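Local coordinates for protein activated BY transcription factor SSRB (Salmonella enterica, PDB 2WNW) that is of unknown precise function but belongs to glycosyl hydrolase family 30, pairing a TIM barrel with a beta sandwich, at residues D9-Q14 and S305-W310; A168-I173 and T214-Q219; P223-A226 and E232-I235; T312-M317 and V408-D413. All blocks are in the same frame, centred on the assembly; numbering follows the deposited sequence.

Contact 1. Residues D9-Q14 and S305-W310; sequences DPYRQQ and SQIRHW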
# COMPACT_ATOMS: atom_id res chain seq x y z
N ASP A 9 -15.10 -13.17 15.76
CA ASP A 9 -15.25 -12.06 16.69
C ASP A 9 -14.41 -12.49 17.89
O ASP A 9 -14.93 -13.01 18.88
CB ASP A 9 -16.73 -11.93 17.09
CG ASP A 9 -17.00 -10.74 18.00
OD1 ASP A 9 -18.19 -10.45 18.22
OD2 ASP A 9 -16.04 -10.11 18.49
N PRO A 10 -13.08 -12.30 17.80
CA PRO A 10 -12.17 -12.68 18.88
C PRO A 10 -12.53 -12.20 20.28
O PRO A 10 -12.41 -12.96 21.24
CB PRO A 10 -10.81 -12.15 18.39
CG PRO A 10 -11.18 -11.03 17.46
CD PRO A 10 -12.36 -11.60 16.73
N TYR A 11 -12.99 -10.96 20.42
CA TYR A 11 -13.35 -10.47 21.74
C TYR A 11 -14.49 -11.26 22.38
O TYR A 11 -14.68 -11.22 23.59
CB TYR A 11 -13.69 -8.97 21.69
CG TYR A 11 -12.45 -8.10 21.73
CD1 TYR A 11 -11.59 -8.12 22.83
CD2 TYR A 11 -12.13 -7.26 20.67
CE1 TYR A 11 -10.43 -7.32 22.87
CE2 TYR A 11 -10.98 -6.46 20.69
CZ TYR A 11 -10.14 -6.50 21.79
OH TYR A 11 -9.01 -5.70 21.81
N ARG A 12 -15.24 -11.99 21.56
CA ARG A 12 -16.33 -12.81 22.08
C ARG A 12 -15.96 -14.29 21.94
O ARG A 12 -16.80 -15.17 22.13
CB ARG A 12 -17.64 -12.54 21.35
CG ARG A 12 -18.27 -11.20 21.67
CD ARG A 12 -19.67 -11.12 21.09
NE ARG A 12 -20.29 -9.81 21.29
CZ ARG A 12 -21.53 -9.51 20.92
NH1 ARG A 12 -22.29 -10.43 20.34
NH2 ARG A 12 -22.02 -8.29 21.14
N GLN A 13 -14.71 -14.56 21.61
CA GLN A 13 -14.24 -15.93 21.45
C GLN A 13 -15.02 -16.72 20.40
O GLN A 13 -15.18 -17.93 20.52
CB GLN A 13 -14.31 -16.66 22.80
CG GLN A 13 -13.43 -16.06 23.89
CD GLN A 13 -11.97 -16.44 23.75
OE1 GLN A 13 -11.37 -16.25 22.70
NE2 GLN A 13 -11.40 -16.97 24.83
N GLN A 14 -15.53 -16.02 19.39
CA GLN A 14 -16.28 -16.66 18.30
C GLN A 14 -15.37 -16.70 17.08
O GLN A 14 -15.00 -15.66 16.55
CB GLN A 14 -17.53 -15.85 17.95
CG GLN A 14 -18.83 -16.48 18.44
CD GLN A 14 -18.89 -16.58 19.94
OE1 GLN A 14 -18.91 -15.57 20.64
NE2 GLN A 14 -18.91 -17.80 20.45
N SER A 305 -2.57 -10.19 25.17
CA SER A 305 -1.65 -10.98 24.35
C SER A 305 -2.28 -11.70 23.15
O SER A 305 -1.79 -11.58 22.03
CB SER A 305 -0.89 -12.00 25.21
OG SER A 305 -1.78 -12.84 25.92
N GLN A 306 -3.36 -12.44 23.37
CA GLN A 306 -3.99 -13.15 22.26
C GLN A 306 -4.47 -12.22 21.15
O GLN A 306 -4.31 -12.53 19.97
CB GLN A 306 -5.14 -14.03 22.76
CG GLN A 306 -4.66 -15.28 23.49
CD GLN A 306 -3.63 -16.06 22.68
OE1 GLN A 306 -2.48 -16.24 23.12
NE2 GLN A 306 -4.02 -16.51 21.50
N ILE A 307 -5.07 -11.09 21.52
CA ILE A 307 -5.55 -10.14 20.53
C ILE A 307 -4.38 -9.55 19.75
O ILE A 307 -4.48 -9.36 18.53
CB ILE A 307 -6.38 -9.00 21.18
CG1 ILE A 307 -7.80 -9.48 21.44
CG2 ILE A 307 -6.39 -7.77 20.28
CD1 ILE A 307 -8.59 -9.82 20.17
N ARG A 308 -3.28 -9.25 20.44
CA ARG A 308 -2.10 -8.70 19.78
C ARG A 308 -1.52 -9.69 18.78
O ARG A 308 -1.07 -9.31 17.70
CB ARG A 308 -1.01 -8.32 20.79
CG ARG A 308 -1.31 -7.11 21.66
CD ARG A 308 -0.00 -6.52 22.19
NE ARG A 308 0.81 -7.53 22.87
CZ ARG A 308 0.60 -7.95 24.11
NH1 ARG A 308 -0.41 -7.45 24.80
NH2 ARG A 308 1.36 -8.88 24.65
N HIS A 309 -1.51 -10.97 19.16
CA HIS A 309 -0.97 -12.01 18.29
C HIS A 309 -1.87 -12.18 17.06
O HIS A 309 -1.39 -12.39 15.95
CB HIS A 309 -0.85 -13.32 19.06
CG HIS A 309 0.10 -13.25 20.22
ND1 HIS A 309 0.29 -14.30 21.09
CD2 HIS A 309 0.91 -12.25 20.64
CE1 HIS A 309 1.18 -13.95 22.01
NE2 HIS A 309 1.57 -12.71 21.76
N TRP A 310 -3.17 -12.08 17.30
CA TRP A 310 -4.18 -12.17 16.25
C TRP A 310 -3.88 -11.07 15.23
O TRP A 310 -3.81 -11.32 14.03
CB TRP A 310 -5.56 -11.99 16.91
CG TRP A 310 -6.73 -11.67 16.02
CD1 TRP A 310 -7.28 -10.44 15.80
CD2 TRP A 310 -7.58 -12.61 15.35
NE1 TRP A 310 -8.42 -10.55 15.04
CE2 TRP A 310 -8.63 -11.88 14.75
CE3 TRP A 310 -7.56 -14.01 15.19
CZ2 TRP A 310 -9.66 -12.49 14.01
CZ3 TRP A 310 -8.59 -14.62 14.46
CH2 TRP A 310 -9.62 -13.85 13.88
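Ile307 drives its side chain between Pro10 and Tyr11, with CD1 shared by the two and CG1 and CG2 given to the tyrosine. Its CD1 sits squarely over one face of the Tyr11 ring, 4.0 Å from the ring centroid and 11° off the normal, a CH-pi contact, and also meets Pro10 CB at 3.7 Å. With chi1 at -81° and chi2 at -64°, the CG1 arm leaves beside the backbone N and then bends, bringing CD1 over the phenol. CG2, on the other branch, lies 3.7 Å from Tyr11 OH. These loop residues belong to a hairpin turn that follows strand 2-9: Pro10 and Tyr11 make a short 3-10 segment, and Gln13 and Gln14 both face Asp9 in a G1 beta bulge. The hairpin belongs to the sandwich sheet, whereas helix 305-322 is part of the barrel. Pro10 also presents its CG to Trp310, over a face of the five-membered ring, 4.0 Å from Pro10 CG to the centroid. The indole crosses the proline at about a right angle, its NE1 donating to Ser435 O, while the ring of Phe15 meets the indole and His365 touches both Pro10 and Trp310.

Contact 2. Residues A168-I173 and T214-Q219; sequences ADWADI and TAFAVQ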
# COMPACT_ATOMS: atom_id res chain seq x y z
N ALA A 168 31.85 -27.17 -1.35
CA ALA A 168 31.47 -28.39 -2.04
C ALA A 168 30.96 -29.44 -1.06
O ALA A 168 29.94 -30.10 -1.30
CB ALA A 168 32.66 -28.95 -2.82
N ASP A 169 31.66 -29.59 0.07
CA ASP A 169 31.26 -30.58 1.07
C ASP A 169 29.89 -30.29 1.69
O ASP A 169 29.12 -31.21 1.94
CB ASP A 169 32.32 -30.67 2.17
CG ASP A 169 33.66 -31.18 1.66
OD1 ASP A 169 33.67 -32.17 0.90
OD2 ASP A 169 34.70 -30.59 2.02
N TRP A 170 29.60 -29.02 1.94
CA TRP A 170 28.31 -28.65 2.54
C TRP A 170 27.22 -28.91 1.51
O TRP A 170 26.15 -29.44 1.84
CB TRP A 170 28.32 -27.17 2.94
CG TRP A 170 27.05 -26.65 3.60
CD1 TRP A 170 26.49 -25.42 3.41
CD2 TRP A 170 26.22 -27.33 4.56
NE1 TRP A 170 25.37 -25.28 4.20
CE2 TRP A 170 25.18 -26.43 4.91
CE3 TRP A 170 26.25 -28.59 5.17
CZ2 TRP A 170 24.18 -26.76 5.84
CZ3 TRP A 170 25.26 -28.92 6.09
CH2 TRP A 170 24.24 -28.01 6.42
N ALA A 171 27.48 -28.56 0.25
CA ALA A 171 26.50 -28.79 -0.80
C ALA A 171 26.23 -30.29 -0.92
O ALA A 171 25.09 -30.70 -1.11
CB ALA A 171 27.01 -28.24 -2.13
N ASP A 172 27.28 -31.10 -0.81
CA ASP A 172 27.12 -32.55 -0.90
C ASP A 172 26.28 -33.09 0.25
O ASP A 172 25.51 -34.03 0.07
CB ASP A 172 28.48 -33.26 -0.92
CG ASP A 172 29.22 -33.10 -2.23
OD1 ASP A 172 28.55 -32.84 -3.26
OD2 ASP A 172 30.46 -33.24 -2.24
N ILE A 173 26.43 -32.51 1.44
CA ILE A 173 25.65 -32.96 2.58
C ILE A 173 24.18 -32.65 2.34
O ILE A 173 23.31 -33.48 2.64
CB ILE A 173 26.09 -32.25 3.88
CG1 ILE A 173 27.48 -32.74 4.29
CG2 ILE A 173 25.07 -32.52 5.00
CD1 ILE A 173 27.99 -32.12 5.56
N THR A 214 24.77 -16.37 -3.09
CA THR A 214 24.38 -16.65 -4.46
C THR A 214 25.34 -17.62 -5.14
O THR A 214 24.93 -18.45 -5.94
CB THR A 214 24.24 -15.35 -5.30
OG1 THR A 214 25.46 -14.61 -5.24
CG2 THR A 214 23.10 -14.49 -4.76
N ALA A 215 26.63 -17.52 -4.83
CA ALA A 215 27.60 -18.43 -5.43
C ALA A 215 27.31 -19.85 -4.97
O ALA A 215 27.40 -20.80 -5.75
CB ALA A 215 29.03 -18.03 -5.04
N PHE A 216 26.93 -20.01 -3.71
CA PHE A 216 26.63 -21.33 -3.18
C PHE A 216 25.42 -21.92 -3.89
O PHE A 216 25.39 -23.10 -4.22
CB PHE A 216 26.36 -21.28 -1.68
CG PHE A 216 26.23 -22.63 -1.04
CD1 PHE A 216 27.36 -23.41 -0.79
CD2 PHE A 216 24.99 -23.16 -0.73
CE1 PHE A 216 27.25 -24.69 -0.25
CE2 PHE A 216 24.86 -24.44 -0.19
CZ PHE A 216 26.00 -25.20 0.05
N ALA A 217 24.42 -21.08 -4.14
CA ALA A 217 23.21 -21.54 -4.81
C ALA A 217 23.44 -21.90 -6.27
O ALA A 217 23.06 -22.98 -6.73
CB ALA A 217 22.13 -20.45 -4.72
N VAL A 218 24.09 -21.00 -7.00
CA VAL A 218 24.33 -21.19 -8.43
C VAL A 218 25.53 -22.03 -8.82
O VAL A 218 25.45 -22.83 -9.76
CB VAL A 218 24.42 -19.81 -9.13
CG1 VAL A 218 24.71 -19.99 -10.61
CG2 VAL A 218 23.12 -19.05 -8.92
N GLN A 219 26.65 -21.86 -8.12
CA GLN A 219 27.85 -22.62 -8.45
C GLN A 219 27.94 -23.99 -7.81
O GLN A 219 28.54 -24.91 -8.38
CB GLN A 219 29.09 -21.80 -8.07
CG GLN A 219 29.31 -20.57 -8.93
CD GLN A 219 30.39 -19.67 -8.38
OE1 GLN A 219 31.41 -20.15 -7.88
NE2 GLN A 219 30.18 -18.37 -8.47
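Phe216 reaches across from helix 210-227 and ends on Trp170 and Ala171 of helix 167-183, and the far end of its ring does most of the touching. The aromatic part comes first. Phe216 CZ approaches Trp170 CD1 to 3.4 Å, a close fit, and Phe216 CE1 follows at 3.8 Å from the same Trp170 CD1. The five-membered ring of the indole and the phenyl ring have centroids 5.2 Å apart and planes inclined at 31°, a slanted meeting that is neither a stack nor a T-shaped pair. Both side chains stand with CG opposite their own backbone N (chi1 -179° in Trp170, -172° in Phe216), which carries the phenyl ring across to the other helix, where the indole lies crosswise to it at about a right angle. In the TIM barrel these two helices are neighbours in the outer layer: one precedes strand 190-192, the other follows it. The contact with Ala171 is smaller. Its CB lies 3.9 Å from Phe216 CZ, and beside this short methyl Ala171 N packs at the ring edge near its plane, 3.7 Å from Phe216 CZ. Ile173 CD1 of the tryptophan's own helix lies at the indole edge, in the ring plane, and loop residues Gln91 and Pro146 also touch the indole. The charged part lies farther along: Asp172 OD1 makes a salt bridge with Arg224 NE, a second tie between the same two helices, and Arg224 also packs against Ala168 and Ala171.

Contact 3. Residues P223-A226 and E232-I235; sequences PRLA and EMEI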
# COMPACT_ATOMS: atom_id res chain seq x y z
N PRO A 223 24.44 -27.21 -9.95
CA PRO A 223 25.08 -28.32 -10.68
C PRO A 223 24.81 -29.69 -10.06
O PRO A 223 24.58 -30.67 -10.76
CB PRO A 223 26.56 -27.95 -10.64
CG PRO A 223 26.54 -26.47 -10.58
CD PRO A 223 25.44 -26.20 -9.57
N ARG A 224 24.84 -29.76 -8.73
CA ARG A 224 24.61 -31.02 -8.04
C ARG A 224 23.15 -31.45 -8.15
O ARG A 224 22.87 -32.62 -8.41
CB ARG A 224 25.03 -30.90 -6.57
CG ARG A 224 26.54 -30.76 -6.41
CD ARG A 224 26.98 -30.54 -4.97
NE ARG A 224 28.43 -30.58 -4.85
CZ ARG A 224 29.25 -29.66 -5.35
NH1 ARG A 224 28.77 -28.60 -6.00
NH2 ARG A 224 30.57 -29.80 -5.23
N LEU A 225 22.23 -30.51 -7.97
CA LEU A 225 20.81 -30.83 -8.08
C LEU A 225 20.52 -31.37 -9.47
O LEU A 225 19.80 -32.34 -9.64
CB LEU A 225 19.96 -29.58 -7.82
CG LEU A 225 19.97 -29.08 -6.37
CD1 LEU A 225 19.40 -27.66 -6.31
CD2 LEU A 225 19.16 -30.03 -5.50
N ALA A 226 21.11 -30.72 -10.48
CA ALA A 226 20.91 -31.14 -11.86
C ALA A 226 21.40 -32.57 -12.08
O ALA A 226 20.70 -33.39 -12.69
CB ALA A 226 21.65 -30.19 -12.80
N GLU A 232 14.05 -29.20 -11.20
CA GLU A 232 12.90 -28.36 -10.86
C GLU A 232 12.89 -27.77 -9.45
O GLU A 232 11.96 -27.06 -9.09
CB GLU A 232 11.61 -29.15 -11.10
CG GLU A 232 11.45 -29.57 -12.56
CD GLU A 232 10.18 -30.36 -12.80
OE1 GLU A 232 9.92 -30.72 -13.97
OE2 GLU A 232 9.44 -30.62 -11.83
N MET A 233 13.92 -28.07 -8.67
CA MET A 233 14.03 -27.54 -7.31
C MET A 233 14.04 -26.01 -7.32
O MET A 233 14.72 -25.40 -8.15
CB MET A 233 15.32 -28.04 -6.67
CG MET A 233 15.55 -27.57 -5.24
SD MET A 233 14.43 -28.38 -4.09
CE MET A 233 15.27 -29.96 -3.85
N GLU A 234 13.29 -25.39 -6.42
CA GLU A 234 13.29 -23.93 -6.35
C GLU A 234 14.32 -23.54 -5.30
O GLU A 234 14.47 -24.22 -4.29
CB GLU A 234 11.93 -23.37 -5.92
CG GLU A 234 10.76 -23.67 -6.84
CD GLU A 234 9.52 -22.85 -6.47
OE1 GLU A 234 9.41 -22.43 -5.30
OE2 GLU A 234 8.66 -22.64 -7.34
N ILE A 235 15.05 -22.45 -5.55
CA ILE A 235 16.03 -21.97 -4.59
C ILE A 235 15.73 -20.52 -4.25
O ILE A 235 15.57 -19.68 -5.14
CB ILE A 235 17.47 -22.07 -5.13
CG1 ILE A 235 17.85 -23.54 -5.36
CG2 ILE A 235 18.44 -21.44 -4.14
CD1 ILE A 235 19.26 -23.73 -5.91
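Leu225 meets Met233 and Ile235 where helix 210-227 turns back into strand 234-239, the helix-to-strand return of a beta-alpha-beta unit in the TIM barrel. The unit starts at strand 190-192, runs through the helix on the outside and comes back as the fifth barrel strand. Only a short connection separates the two segments, so the last turns of the helix lie against the beginning of the strand, and the leucine bridges them. The whole contact is apolar and turns on one methyl. Leu225 CD1 lies 4.0 Å from Met233 CG and also 4.0 Å from Ile235 CD1, with Met233 CB a little farther off at 4.1 Å from Leu225 CD1. With chi2 at 165° the CD1 branch is extended away from the helix backbone, which is why this methyl, and not CD2, does the touching. Leu178 of helix 167-183 packs on Leu225 and Met233 alike, so the preceding helix of the barrel also packs on this patch. From Met233 into the strand the side chains alternate: Glu234, between the two partners, points away from the helix, and its carboxylate makes salt bridges with Lys138 and Lys289, each at the start of another barrel strand, besides a hydrogen bond to Tyr236 OH. In Met233 the bend at chi2 turns SD off, leaving CB and CG as the atoms that meet the leucine. Ile235 is different: its CG1 arm is fully extended, chi2 180°, and meets Leu225 CD1 with its terminal CD1.

Contact 4. Residues T312-M317 and V408-D413; sequences TYLHDM and VVYNRD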
# COMPACT_ATOMS: atom_id res chain seq x y z
N THR A 312 -1.02 -9.33 14.79
CA THR A 312 0.27 -9.50 14.13
C THR A 312 0.19 -10.42 12.91
O THR A 312 0.69 -10.08 11.84
CB THR A 312 1.33 -10.03 15.12
OG1 THR A 312 1.55 -9.05 16.14
CG2 THR A 312 2.65 -10.32 14.42
N TYR A 313 -0.46 -11.57 13.07
CA TYR A 313 -0.58 -12.51 11.96
C TYR A 313 -1.43 -11.97 10.82
O TYR A 313 -1.00 -11.97 9.66
CB TYR A 313 -1.18 -13.85 12.44
CG TYR A 313 -0.15 -14.84 12.94
CD1 TYR A 313 0.36 -14.78 14.24
CD2 TYR A 313 0.35 -15.83 12.08
CE1 TYR A 313 1.34 -15.67 14.68
CE2 TYR A 313 1.33 -16.72 12.51
CZ TYR A 313 1.82 -16.64 13.80
OH TYR A 313 2.79 -17.52 14.21
N LEU A 314 -2.63 -11.50 11.13
CA LEU A 314 -3.52 -10.98 10.10
C LEU A 314 -2.96 -9.75 9.38
O LEU A 314 -3.02 -9.66 8.16
CB LEU A 314 -4.90 -10.65 10.68
CG LEU A 314 -5.76 -11.86 11.06
CD1 LEU A 314 -6.99 -11.39 11.82
CD2 LEU A 314 -6.15 -12.63 9.80
N HIS A 315 -2.42 -8.81 10.15
CA HIS A 315 -1.87 -7.59 9.58
C HIS A 315 -0.72 -7.87 8.62
O HIS A 315 -0.67 -7.30 7.52
CB HIS A 315 -1.39 -6.66 10.70
CG HIS A 315 -0.78 -5.38 10.20
ND1 HIS A 315 -1.53 -4.36 9.64
CD2 HIS A 315 0.51 -4.96 10.17
CE1 HIS A 315 -0.72 -3.38 9.29
NE2 HIS A 315 0.52 -3.71 9.60
N ASP A 316 0.20 -8.74 9.01
CA ASP A 316 1.33 -9.03 8.13
C ASP A 316 0.91 -9.83 6.91
O ASP A 316 1.36 -9.56 5.79
CB ASP A 316 2.44 -9.77 8.89
CG ASP A 316 3.77 -9.69 8.17
OD1 ASP A 316 4.16 -10.67 7.50
OD2 ASP A 316 4.40 -8.62 8.25
N MET A 317 0.04 -10.82 7.10
CA MET A 317 -0.42 -11.63 5.98
C MET A 317 -1.15 -10.81 4.92
O MET A 317 -0.87 -10.92 3.73
CB MET A 317 -1.34 -12.75 6.48
CG MET A 317 -0.61 -13.78 7.33
SD MET A 317 -1.73 -15.00 8.04
CE MET A 317 -1.93 -16.13 6.66
N VAL A 408 -10.66 -11.57 2.20
CA VAL A 408 -10.39 -11.54 3.63
C VAL A 408 -10.45 -10.09 4.09
O VAL A 408 -9.83 -9.22 3.48
CB VAL A 408 -8.98 -12.10 3.96
CG1 VAL A 408 -8.74 -12.04 5.46
CG2 VAL A 408 -8.86 -13.54 3.47
N VAL A 409 -11.22 -9.82 5.14
CA VAL A 409 -11.35 -8.47 5.67
C VAL A 409 -11.10 -8.52 7.18
O VAL A 409 -11.66 -9.36 7.88
CB VAL A 409 -12.76 -7.87 5.43
CG1 VAL A 409 -12.83 -6.45 5.98
CG2 VAL A 409 -13.08 -7.87 3.94
N TYR A 410 -10.25 -7.61 7.65
CA TYR A 410 -9.90 -7.54 9.07
C TYR A 410 -10.04 -6.09 9.55
O TYR A 410 -9.45 -5.17 8.98
CB TYR A 410 -8.45 -8.02 9.25
CG TYR A 410 -7.80 -7.58 10.55
CD1 TYR A 410 -6.56 -6.93 10.54
CD2 TYR A 410 -8.41 -7.82 11.78
CE1 TYR A 410 -5.96 -6.51 11.72
CE2 TYR A 410 -7.81 -7.40 12.97
CZ TYR A 410 -6.59 -6.75 12.93
OH TYR A 410 -6.00 -6.33 14.10
N ASN A 411 -10.84 -5.90 10.60
CA ASN A 411 -11.07 -4.58 11.16
C ASN A 411 -10.13 -4.32 12.34
O ASN A 411 -10.36 -4.83 13.44
CB ASN A 411 -12.53 -4.45 11.62
CG ASN A 411 -12.79 -3.16 12.36
OD1 ASN A 411 -12.08 -2.17 12.17
ND2 ASN A 411 -13.82 -3.15 13.22
N ARG A 412 -9.08 -3.53 12.13
CA ARG A 412 -8.14 -3.25 13.21
C ARG A 412 -8.59 -2.09 14.10
O ARG A 412 -7.95 -1.79 15.11
CB ARG A 412 -6.73 -2.96 12.66
CG ARG A 412 -6.58 -1.62 11.95
CD ARG A 412 -5.14 -1.39 11.51
NE ARG A 412 -4.21 -1.33 12.64
CZ ARG A 412 -2.90 -1.16 12.51
NH1 ARG A 412 -2.35 -1.05 11.31
NH2 ARG A 412 -2.12 -1.13 13.59
N ASP A 413 -9.69 -1.44 13.73
CA ASP A 413 -10.22 -0.32 14.51
C ASP A 413 -10.70 -0.88 15.85
O ASP A 413 -10.95 -2.08 15.98
CB ASP A 413 -11.38 0.35 13.78
CG ASP A 413 -11.58 1.81 14.17
OD1 ASP A 413 -11.04 2.24 15.22
OD2 ASP A 413 -12.29 2.53 13.44
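His315 has both ring nitrogens engaged, ND1 hydrogen-bonded to Glu394 and NE2 to Asp273, and it is this fixed ring that Arg412 approaches, with NH1 3.5 Å from His315 CE1. The contact lies where the TIM barrel meets the beta sandwich: helix 305-322 flanks the barrel, and strand 405-411 belongs to the sandwich sheet. His315 CG stands opposite its backbone N (chi1 179°), which brings the ring nearer the other segment although CB does not point there. The guanidinium and imidazole planes stand 62° apart, a slanting approach with no hydrogen bond between the two. Asn391 of the second subunit packs on both side chains, so the domain junction borders the dimer contact. One residue back on the helix and two back on the other segment, Leu314 and Tyr410 make the apolar half. Leu314 CD1 lies over one face of the phenol, 4.2 Å from the Tyr410 ring centroid and 26° off its normal. The opposite face has Arg412 N above its centre, and Tyr410 OH hydrogen-bonds with His311 ND1. The bend after the strand is an Asx turn, closed by Asp413 N donating to Asn411 OD1 at 2.9 Å from above the carbonyl plane.

How the contacts relate
From the N terminus, the chain leaves strand 2-9 and enters contact 1 at once; its partner comes 291 residues later, so this contact closes a loop spanning most of the barrel. Contacts 2 and 3 nest inside that loop, one after the other, closing loops of 40 and only five intervening residues. They share helix 210-227: contact 2 joins it to the preceding helix, contact 3 to the strand that follows. They sit across the chain's centre from contact 1. Contact 4 opens after contact 1 has closed, farther along helix 305-322, touches it through Trp310 and Tyr410, and closes a loop of 90 residues. Contacts 1 and 4 thus join barrel to sandwich; contacts 2 and 3 work within the barrel.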